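Local structure of imidazolonepropionase (Unidentified, 2Q09) at residues D150-L155 against I199-E204; S189-I194 against I218-A223; V283-P288 against A355-E360. The protein catalyses hydrolysis of a carbon-nitrogen bond in 4-imidazolone-5-propanoate to give N-formimidoyl-L-glutamate, the third step of histidine degradation. All blocks are in the same frame, centred on the assembly; numbering follows the deposited sequence.

Interaction 1: residues D150-L155 against I199-E204; sequences DELKML and IPAAAE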
loop_
_atom_site.group_PDB
_atom_site.type_symbol
_atom_site.label_atom_id
_atom_site.label_comp_id
_atom_site.label_asym_id
_atom_site.label_seq_id
_atom_site.Cartn_x
_atom_site.Cartn_y
_atom_site.Cartn_z
ATOM N N ASP A 150 20.130 -9.484 -2.339
ATOM C CA ASP A 150 19.610 -8.132 -2.507
ATOM C C ASP A 150 18.114 -8.021 -2.216
ATOM O O ASP A 150 17.665 -7.016 -1.673
ATOM C CB ASP A 150 19.958 -7.622 -3.900
ATOM C CG ASP A 150 21.464 -7.447 -4.088
ATOM O OD1 ASP A 150 22.055 -6.600 -3.386
ATOM O OD2 ASP A 150 22.060 -8.161 -4.920
ATOM N N GLU A 151 17.339 -9.048 -2.554
ATOM C CA GLU A 151 15.908 -9.021 -2.253
ATOM C C GLU A 151 15.694 -8.987 -0.729
ATOM O O GLU A 151 14.896 -8.202 -0.223
ATOM C CB GLU A 151 15.198 -10.241 -2.858
ATOM C CG GLU A 151 15.030 -10.174 -4.375
ATOM C CD GLU A 151 14.189 -8.983 -4.823
ATOM O OE1 GLU A 151 13.085 -8.789 -4.269
ATOM O OE2 GLU A 151 14.623 -8.244 -5.733
ATOM N N LEU A 152 16.407 -9.839 0.002
ATOM C CA LEU A 152 16.272 -9.865 1.460
ATOM C C LEU A 152 16.836 -8.594 2.089
ATOM O O LEU A 152 16.378 -8.160 3.147
ATOM C CB LEU A 152 16.975 -11.094 2.047
ATOM C CG LEU A 152 16.137 -12.375 2.146
ATOM C CD1 LEU A 152 15.586 -12.760 0.788
ATOM C CD2 LEU A 152 16.994 -13.493 2.727
ATOM N N LYS A 153 17.832 -7.998 1.435
ATOM C CA LYS A 153 18.430 -6.761 1.926
ATOM C C LYS A 153 17.330 -5.700 1.985
ATOM O O LYS A 153 17.236 -4.935 2.933
ATOM C CB LYS A 153 19.545 -6.313 0.971
ATOM C CG LYS A 153 20.092 -4.928 1.239
ATOM C CD LYS A 153 21.310 -4.619 0.354
ATOM C CE LYS A 153 20.955 -4.552 -1.115
ATOM N NZ LYS A 153 22.143 -4.208 -1.953
HETATM N N MSE A 154 16.505 -5.653 0.950
HETATM C CA MSE A 154 15.418 -4.688 0.898
HETATM C C MSE A 154 14.398 -4.959 1.996
HETATM O O MSE A 154 13.925 -4.034 2.658
HETATM C CB MSE A 154 14.756 -4.721 -0.477
HETATM C CG MSE A 154 15.705 -4.224 -1.573
HETATM SE SE MSE A 154 14.933 -4.296 -3.317
HETATM C CE MSE A 154 14.765 -6.170 -3.513
ATOM N N LEU A 155 14.070 -6.228 2.196
ATOM C CA LEU A 155 13.112 -6.586 3.238
ATOM C C LEU A 155 13.655 -6.208 4.610
ATOM O O LEU A 155 12.896 -5.797 5.487
ATOM C CB LEU A 155 12.794 -8.084 3.187
ATOM C CG LEU A 155 12.226 -8.604 1.862
ATOM C CD1 LEU A 155 11.956 -10.096 1.985
ATOM C CD2 LEU A 155 10.929 -7.859 1.514
ATOM N N ILE A 199 12.232 -17.461 -1.551
ATOM C CA ILE A 199 11.069 -17.532 -0.673
ATOM C C ILE A 199 11.427 -18.296 0.613
ATOM O O ILE A 199 11.136 -17.837 1.716
ATOM C CB ILE A 199 9.856 -18.168 -1.409
ATOM C CG1 ILE A 199 9.267 -17.138 -2.382
ATOM C CG2 ILE A 199 8.809 -18.632 -0.417
ATOM C CD1 ILE A 199 8.029 -17.616 -3.164
ATOM N N PRO A 200 12.085 -19.461 0.490
ATOM C CA PRO A 200 12.447 -20.207 1.704
ATOM C C PRO A 200 13.345 -19.413 2.657
ATOM O O PRO A 200 13.125 -19.412 3.871
ATOM C CB PRO A 200 13.140 -21.450 1.151
ATOM C CG PRO A 200 12.358 -21.704 -0.098
ATOM C CD PRO A 200 12.250 -20.309 -0.706
ATOM N N ALA A 201 14.353 -18.733 2.113
ATOM C CA ALA A 201 15.265 -17.952 2.949
ATOM C C ALA A 201 14.545 -16.766 3.589
ATOM O O ALA A 201 14.780 -16.427 4.754
ATOM C CB ALA A 201 16.452 -17.456 2.120
ATOM N N ALA A 202 13.668 -16.134 2.817
ATOM C CA ALA A 202 12.921 -14.985 3.313
ATOM C C ALA A 202 11.993 -15.399 4.446
ATOM O O ALA A 202 11.894 -14.712 5.459
ATOM C CB ALA A 202 12.117 -14.343 2.175
ATOM N N ALA A 203 11.312 -16.525 4.262
ATOM C CA ALA A 203 10.382 -17.040 5.262
ATOM C C ALA A 203 11.120 -17.469 6.527
ATOM O O ALA A 203 10.692 -17.165 7.641
ATOM C CB ALA A 203 9.607 -18.214 4.683
ATOM N N GLU A 204 12.233 -18.172 6.347
ATOM C CA GLU A 204 13.036 -18.634 7.473
ATOM C C GLU A 204 13.467 -17.453 8.338
ATOM O O GLU A 204 13.509 -17.554 9.568
ATOM C CB GLU A 204 14.270 -19.368 6.951
ATOM C CG GLU A 204 15.212 -19.912 8.018
ATOM C CD GLU A 204 14.557 -20.962 8.907
ATOM O OE1 GLU A 204 13.644 -21.669 8.434
ATOM O OE2 GLU A 204 14.967 -21.087 10.076
#
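L152 and A202 mark the nearest backbone approach of two roughly parallel helical segments, whose axes come within 10.4 Å and cross at -28°. The segments belong to helices 148-164 and 187-204, two helices of the beta/alpha barrel of the amidohydrolase fold. Strand 168-176 lies between them in the chain. Their contact is purely apolar. L152 spreads its two methyls over two successive alanines: CD2 meets CB of the partly exposed A201 at 4.0 Å. L152 is the residue most covered by the other segment. L207 also touches L152. L155, about one turn on, also points toward helix 187-204 and packs on L173 of the barrel strand, as does I199.

Away from the joint, 150-155 also carries charged residues. K153 NZ forms a salt bridge with D150 OD1 at 2.8 Å, meeting this oxygen nearly along its C-O bond. E151 OE1 takes S142 OG and G143 N, and OE2 takes G145 N and L146 N. These bonds hold the loop of Y144, which lines the inhibitor pocket, so E151 may help to position it. At the apolar interface, A202 CB receives two leucine methyls: L152 CD1 at 4.1 Å and L155 CD1 at 4.3 Å.

Interaction 2: residues S189-I194 against I218-A223; sequences SWVETI and IGFSLA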
loop_
_atom_site.group_PDB
_atom_site.type_symbol
_atom_site.label_atom_id
_atom_site.label_comp_id
_atom_site.label_asym_id
_atom_site.label_seq_id
_atom_site.Cartn_x
_atom_site.Cartn_y
_atom_site.Cartn_z
ATOM N N SER A 189 14.598 -20.452 -14.957
ATOM C CA SER A 189 15.647 -20.757 -14.003
ATOM C C SER A 189 15.533 -19.757 -12.856
ATOM O O SER A 189 15.764 -20.098 -11.694
ATOM C CB SER A 189 17.014 -20.649 -14.681
ATOM O OG SER A 189 18.004 -21.325 -13.927
ATOM N N TRP A 190 15.163 -18.525 -13.193
ATOM C CA TRP A 190 15.004 -17.474 -12.195
ATOM C C TRP A 190 13.794 -17.819 -11.329
ATOM O O TRP A 190 13.813 -17.641 -10.115
ATOM C CB TRP A 190 14.808 -16.116 -12.887
ATOM C CG TRP A 190 14.456 -14.992 -11.954
ATOM C CD1 TRP A 190 13.387 -14.147 -12.060
ATOM C CD2 TRP A 190 15.165 -14.600 -10.768
ATOM N NE1 TRP A 190 13.382 -13.254 -11.011
ATOM C CE2 TRP A 190 14.460 -13.510 -10.205
ATOM C CE3 TRP A 190 16.325 -15.064 -10.126
ATOM C CZ2 TRP A 190 14.878 -12.873 -9.031
ATOM C CZ3 TRP A 190 16.741 -14.428 -8.953
ATOM C CH2 TRP A 190 16.015 -13.344 -8.421
ATOM N N VAL A 191 12.737 -18.320 -11.955
ATOM C CA VAL A 191 11.544 -18.701 -11.216
ATOM C C VAL A 191 11.888 -19.810 -10.219
ATOM O O VAL A 191 11.424 -19.788 -9.078
ATOM C CB VAL A 191 10.418 -19.175 -12.166
ATOM C CG1 VAL A 191 9.231 -19.682 -11.356
ATOM C CG2 VAL A 191 9.983 -18.023 -13.063
ATOM N N GLU A 192 12.710 -20.771 -10.637
ATOM C CA GLU A 192 13.101 -21.850 -9.731
ATOM C C GLU A 192 13.850 -21.302 -8.519
ATOM O O GLU A 192 13.656 -21.755 -7.395
ATOM C CB GLU A 192 13.989 -22.872 -10.443
ATOM C CG GLU A 192 13.230 -24.043 -11.056
ATOM C CD GLU A 192 14.154 -25.139 -11.559
ATOM O OE1 GLU A 192 13.646 -26.196 -11.984
ATOM O OE2 GLU A 192 15.388 -24.941 -11.534
ATOM N N THR A 193 14.717 -20.326 -8.761
ATOM C CA THR A 193 15.499 -19.711 -7.695
ATOM C C THR A 193 14.598 -19.067 -6.645
ATOM O O THR A 193 14.815 -19.224 -5.442
ATOM C CB THR A 193 16.438 -18.635 -8.260
ATOM O OG1 THR A 193 17.409 -19.251 -9.111
ATOM C CG2 THR A 193 17.145 -17.894 -7.124
ATOM N N ILE A 194 13.592 -18.333 -7.113
ATOM C CA ILE A 194 12.643 -17.663 -6.231
ATOM C C ILE A 194 11.906 -18.686 -5.378
ATOM O O ILE A 194 11.788 -18.537 -4.163
ATOM C CB ILE A 194 11.584 -16.865 -7.050
ATOM C CG1 ILE A 194 12.267 -15.764 -7.868
ATOM C CG2 ILE A 194 10.552 -16.252 -6.119
ATOM C CD1 ILE A 194 11.317 -14.999 -8.777
ATOM N N ILE A 218 5.529 -8.648 -20.745
ATOM C CA ILE A 218 6.918 -8.243 -20.565
ATOM C C ILE A 218 7.325 -8.524 -19.118
ATOM O O ILE A 218 8.368 -8.075 -18.647
ATOM C CB ILE A 218 7.137 -6.737 -20.895
ATOM C CG1 ILE A 218 6.427 -5.848 -19.877
ATOM C CG2 ILE A 218 6.616 -6.435 -22.284
ATOM C CD1 ILE A 218 6.537 -4.362 -20.152
ATOM N N GLY A 219 6.478 -9.280 -18.423
ATOM C CA GLY A 219 6.740 -9.640 -17.043
ATOM C C GLY A 219 6.834 -11.147 -16.938
ATOM O O GLY A 219 7.610 -11.774 -17.661
ATOM N N PHE A 220 6.050 -11.729 -16.041
ATOM C CA PHE A 220 6.051 -13.174 -15.862
ATOM C C PHE A 220 4.726 -13.746 -16.342
ATOM O O PHE A 220 3.672 -13.151 -16.136
ATOM C CB PHE A 220 6.296 -13.524 -14.391
ATOM C CG PHE A 220 7.705 -13.268 -13.950
ATOM C CD1 PHE A 220 8.668 -14.267 -14.046
ATOM C CD2 PHE A 220 8.086 -12.008 -13.506
ATOM C CE1 PHE A 220 9.997 -14.008 -13.718
ATOM C CE2 PHE A 220 9.412 -11.741 -13.175
ATOM C CZ PHE A 220 10.367 -12.743 -13.282
ATOM N N SER A 221 4.790 -14.894 -17.006
ATOM C CA SER A 221 3.593 -15.541 -17.530
ATOM C C SER A 221 2.701 -16.059 -16.413
ATOM O O SER A 221 3.081 -16.065 -15.242
ATOM C CB SER A 221 3.968 -16.707 -18.445
ATOM O OG SER A 221 4.464 -17.800 -17.693
ATOM N N LEU A 222 1.507 -16.494 -16.794
ATOM C CA LEU A 222 0.538 -17.030 -15.853
ATOM C C LEU A 222 1.107 -18.308 -15.230
ATOM O O LEU A 222 0.960 -18.549 -14.035
ATOM C CB LEU A 222 -0.769 -17.324 -16.592
ATOM C CG LEU A 222 -2.032 -17.652 -15.799
ATOM C CD1 LEU A 222 -2.486 -16.426 -15.007
ATOM C CD2 LEU A 222 -3.119 -18.091 -16.764
ATOM N N ALA A 223 1.770 -19.118 -16.046
ATOM C CA ALA A 223 2.360 -20.367 -15.573
ATOM C C ALA A 223 3.476 -20.102 -14.567
ATOM O O ALA A 223 3.535 -20.739 -13.520
ATOM C CB ALA A 223 2.893 -21.176 -16.755
#
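F220 meets W190 rim to rim. F220 CZ lies at the edge of the indole, close to its plane, and stands 3.5 Å from W190 CD1. The planes are inclined at 38°, and neither ring covers the face of the other. V191 adds a methyl to the same phenyl: its CG2 comes in obliquely, 4.1 Å from F220 CE1. W190 CG is anti to the backbone N (chi1 172°), which carries the five-membered ring off the helix towards F220.

Neighbouring groups limit how these rings can turn. I194 CG1 sits over one face of the W190 indole, offset toward its rim. W190 NE1 makes a weak hydrogen bond to A175 O, and the Y183 ring also meets the indole. A176 and V179 pack on F220, whose backbone bonds to F214, a residue of the inhibitor pocket. G219 and F220 form a classic beta bulge. S221 then N-caps helix 222-234.

The F220 side chain lies about 6 Å from that of H177, which lines the inhibitor pocket, and this places the packing just outside that pocket. Cutting F220 back to an alanine is likely to open a gap beside W190 CD1 and V191 CG2 and to let the indole shift. No hydrogen bond crosses between the segments, so shape and burial, not directional bonds, set how they fit.

Interaction 3: residues V283-P288 against A355-E360; sequences VATLLP and ARALGE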
loop_
_atom_site.group_PDB
_atom_site.type_symbol
_atom_site.label_atom_id
_atom_site.label_comp_id
_atom_site.label_asym_id
_atom_site.label_seq_id
_atom_site.Cartn_x
_atom_site.Cartn_y
_atom_site.Cartn_z
ATOM N N VAL A 283 -9.325 -7.978 -2.804
ATOM C CA VAL A 283 -9.436 -6.528 -2.898
ATOM C C VAL A 283 -8.800 -6.064 -4.204
ATOM O O VAL A 283 -7.749 -6.571 -4.609
ATOM C CB VAL A 283 -8.725 -5.826 -1.723
ATOM C CG1 VAL A 283 -8.738 -4.313 -1.927
ATOM C CG2 VAL A 283 -9.414 -6.172 -0.408
ATOM N N ALA A 284 -9.445 -5.116 -4.875
ATOM C CA ALA A 284 -8.909 -4.575 -6.119
ATOM C C ALA A 284 -8.197 -3.274 -5.750
ATOM O O ALA A 284 -8.821 -2.335 -5.252
ATOM C CB ALA A 284 -10.040 -4.301 -7.118
ATOM N N THR A 285 -6.891 -3.218 -5.987
ATOM C CA THR A 285 -6.140 -2.023 -5.644
ATOM C C THR A 285 -5.897 -1.125 -6.852
ATOM O O THR A 285 -5.269 -1.525 -7.833
ATOM C CB THR A 285 -4.790 -2.381 -4.993
ATOM O OG1 THR A 285 -5.024 -3.154 -3.809
ATOM C CG2 THR A 285 -4.035 -1.101 -4.592
ATOM N N LEU A 286 -6.417 0.090 -6.776
ATOM C CA LEU A 286 -6.263 1.065 -7.849
ATOM C C LEU A 286 -5.000 1.887 -7.623
ATOM O O LEU A 286 -4.726 2.333 -6.506
ATOM C CB LEU A 286 -7.487 1.976 -7.892
ATOM C CG LEU A 286 -8.814 1.216 -8.077
ATOM C CD1 LEU A 286 -9.978 2.193 -8.016
ATOM C CD2 LEU A 286 -8.807 0.480 -9.425
ATOM N N LEU A 287 -4.237 2.087 -8.692
ATOM C CA LEU A 287 -2.983 2.834 -8.620
ATOM C C LEU A 287 -3.059 3.939 -9.665
ATOM O O LEU A 287 -2.459 3.845 -10.739
ATOM C CB LEU A 287 -1.819 1.880 -8.905
ATOM C CG LEU A 287 -1.793 0.685 -7.936
ATOM C CD1 LEU A 287 -0.752 -0.325 -8.398
ATOM C CD2 LEU A 287 -1.468 1.159 -6.522
ATOM N N PRO A 288 -3.822 5.003 -9.359
ATOM C CA PRO A 288 -4.034 6.159 -10.237
ATOM C C PRO A 288 -2.787 6.947 -10.629
ATOM O O PRO A 288 -2.712 7.490 -11.728
ATOM C CB PRO A 288 -5.032 7.008 -9.452
ATOM C CG PRO A 288 -4.621 6.750 -8.029
ATOM C CD PRO A 288 -4.413 5.243 -8.029
ATOM N N ALA A 355 -6.771 -1.936 4.636
ATOM C CA ALA A 355 -6.475 -2.859 5.725
ATOM C C ALA A 355 -6.693 -4.295 5.251
ATOM O O ALA A 355 -5.857 -5.167 5.484
ATOM C CB ALA A 355 -7.368 -2.564 6.927
ATOM N N ARG A 356 -7.821 -4.528 4.587
ATOM C CA ARG A 356 -8.158 -5.854 4.080
ATOM C C ARG A 356 -7.127 -6.334 3.061
ATOM O O ARG A 356 -6.765 -7.512 3.044
ATOM C CB ARG A 356 -9.552 -5.842 3.438
ATOM C CG ARG A 356 -10.056 -7.230 3.001
ATOM C CD ARG A 356 -11.498 -7.161 2.503
ATOM N NE ARG A 356 -12.426 -6.817 3.578
ATOM C CZ ARG A 356 -12.862 -7.679 4.493
ATOM N NH1 ARG A 356 -12.467 -8.947 4.465
ATOM N NH2 ARG A 356 -13.684 -7.270 5.448
ATOM N N ALA A 357 -6.670 -5.425 2.206
ATOM C CA ALA A 357 -5.673 -5.765 1.189
ATOM C C ALA A 357 -4.370 -6.253 1.827
ATOM O O ALA A 357 -3.562 -6.916 1.181
ATOM C CB ALA A 357 -5.395 -4.555 0.300
ATOM N N LEU A 358 -4.166 -5.916 3.095
ATOM C CA LEU A 358 -2.963 -6.329 3.809
ATOM C C LEU A 358 -3.286 -7.437 4.807
ATOM O O LEU A 358 -2.438 -7.813 5.613
ATOM C CB LEU A 358 -2.343 -5.134 4.546
ATOM C CG LEU A 358 -1.917 -3.934 3.689
ATOM C CD1 LEU A 358 -1.317 -2.849 4.562
ATOM C CD2 LEU A 358 -0.908 -4.390 2.639
ATOM N N GLY A 359 -4.513 -7.943 4.742
ATOM C CA GLY A 359 -4.947 -9.005 5.635
ATOM C C GLY A 359 -5.151 -8.548 7.066
ATOM O O GLY A 359 -5.135 -9.362 7.994
ATOM N N GLU A 360 -5.352 -7.249 7.252
ATOM C CA GLU A 360 -5.548 -6.690 8.584
ATOM C C GLU A 360 -6.972 -6.187 8.833
ATOM O O GLU A 360 -7.194 -5.362 9.723
ATOM C CB GLU A 360 -4.566 -5.540 8.805
ATOM C CG GLU A 360 -3.094 -5.945 8.811
ATOM C CD GLU A 360 -2.733 -6.838 9.985
ATOM O OE1 GLU A 360 -3.176 -6.543 11.115
ATOM O OE2 GLU A 360 -1.999 -7.825 9.779
#
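V283 has CG1 anti to its backbone N (chi1 174°) and CG2 beside that N, and this splits its two methyls between R356 and A357. CG2 lies against the aliphatic stem of R356, 3.6 Å from R356 CG and 3.7 Å from R356 CD. The stem is extended through CD and first bends at chi3 (-66°), which turns NE aside beyond the carbons that V283 touches. V283 CG1 rests on A357 CB at 4.0 Å. T285, two residues along the strand, adds a looser contact from OG1 to A357 CB at 4.4 Å.

The helix stops here. G359, at positive phi, is the C-prime residue of a Schellman motif. E360 N bonds to A355 O at 2.8 Å and G359 N to R356 O at 2.9 Å. L358 N also reaches A355 O, from the opposite face of the carbonyl plane to E360 N. E360 OE2 makes a salt bridge to K170, and L358 packs on I69 and C71 of strand 63-73.

T285 lies about 4 Å, side chain to side chain, from the iron ligand H72. The arrangement is consistent with a helix end packed on inward-facing side chains at the N-terminal end of a TIM-barrel strand, as in the metallo-dependent hydrolases.

In the fold
Interactions 1 and 2 share helix 187-204 and touch along it, where I199 N probably bonds to I194 O. Their centres are about 17 Å apart, and both lie far from the centre of the chain. Interaction 3 lies about 7 Å from that centre and touches neither of the others. All three are largely buried and apolar, with no hydrogen bond between segments. Their chemistry still differs: leucines against alanines between two barrel helices in interaction 1, an aromatic rim contact near the inhibitor pocket in interaction 2, and strand against helix end in interaction 3. There an exposed arginine lends its aliphatic stem, while T285 lies near the iron ligand H72.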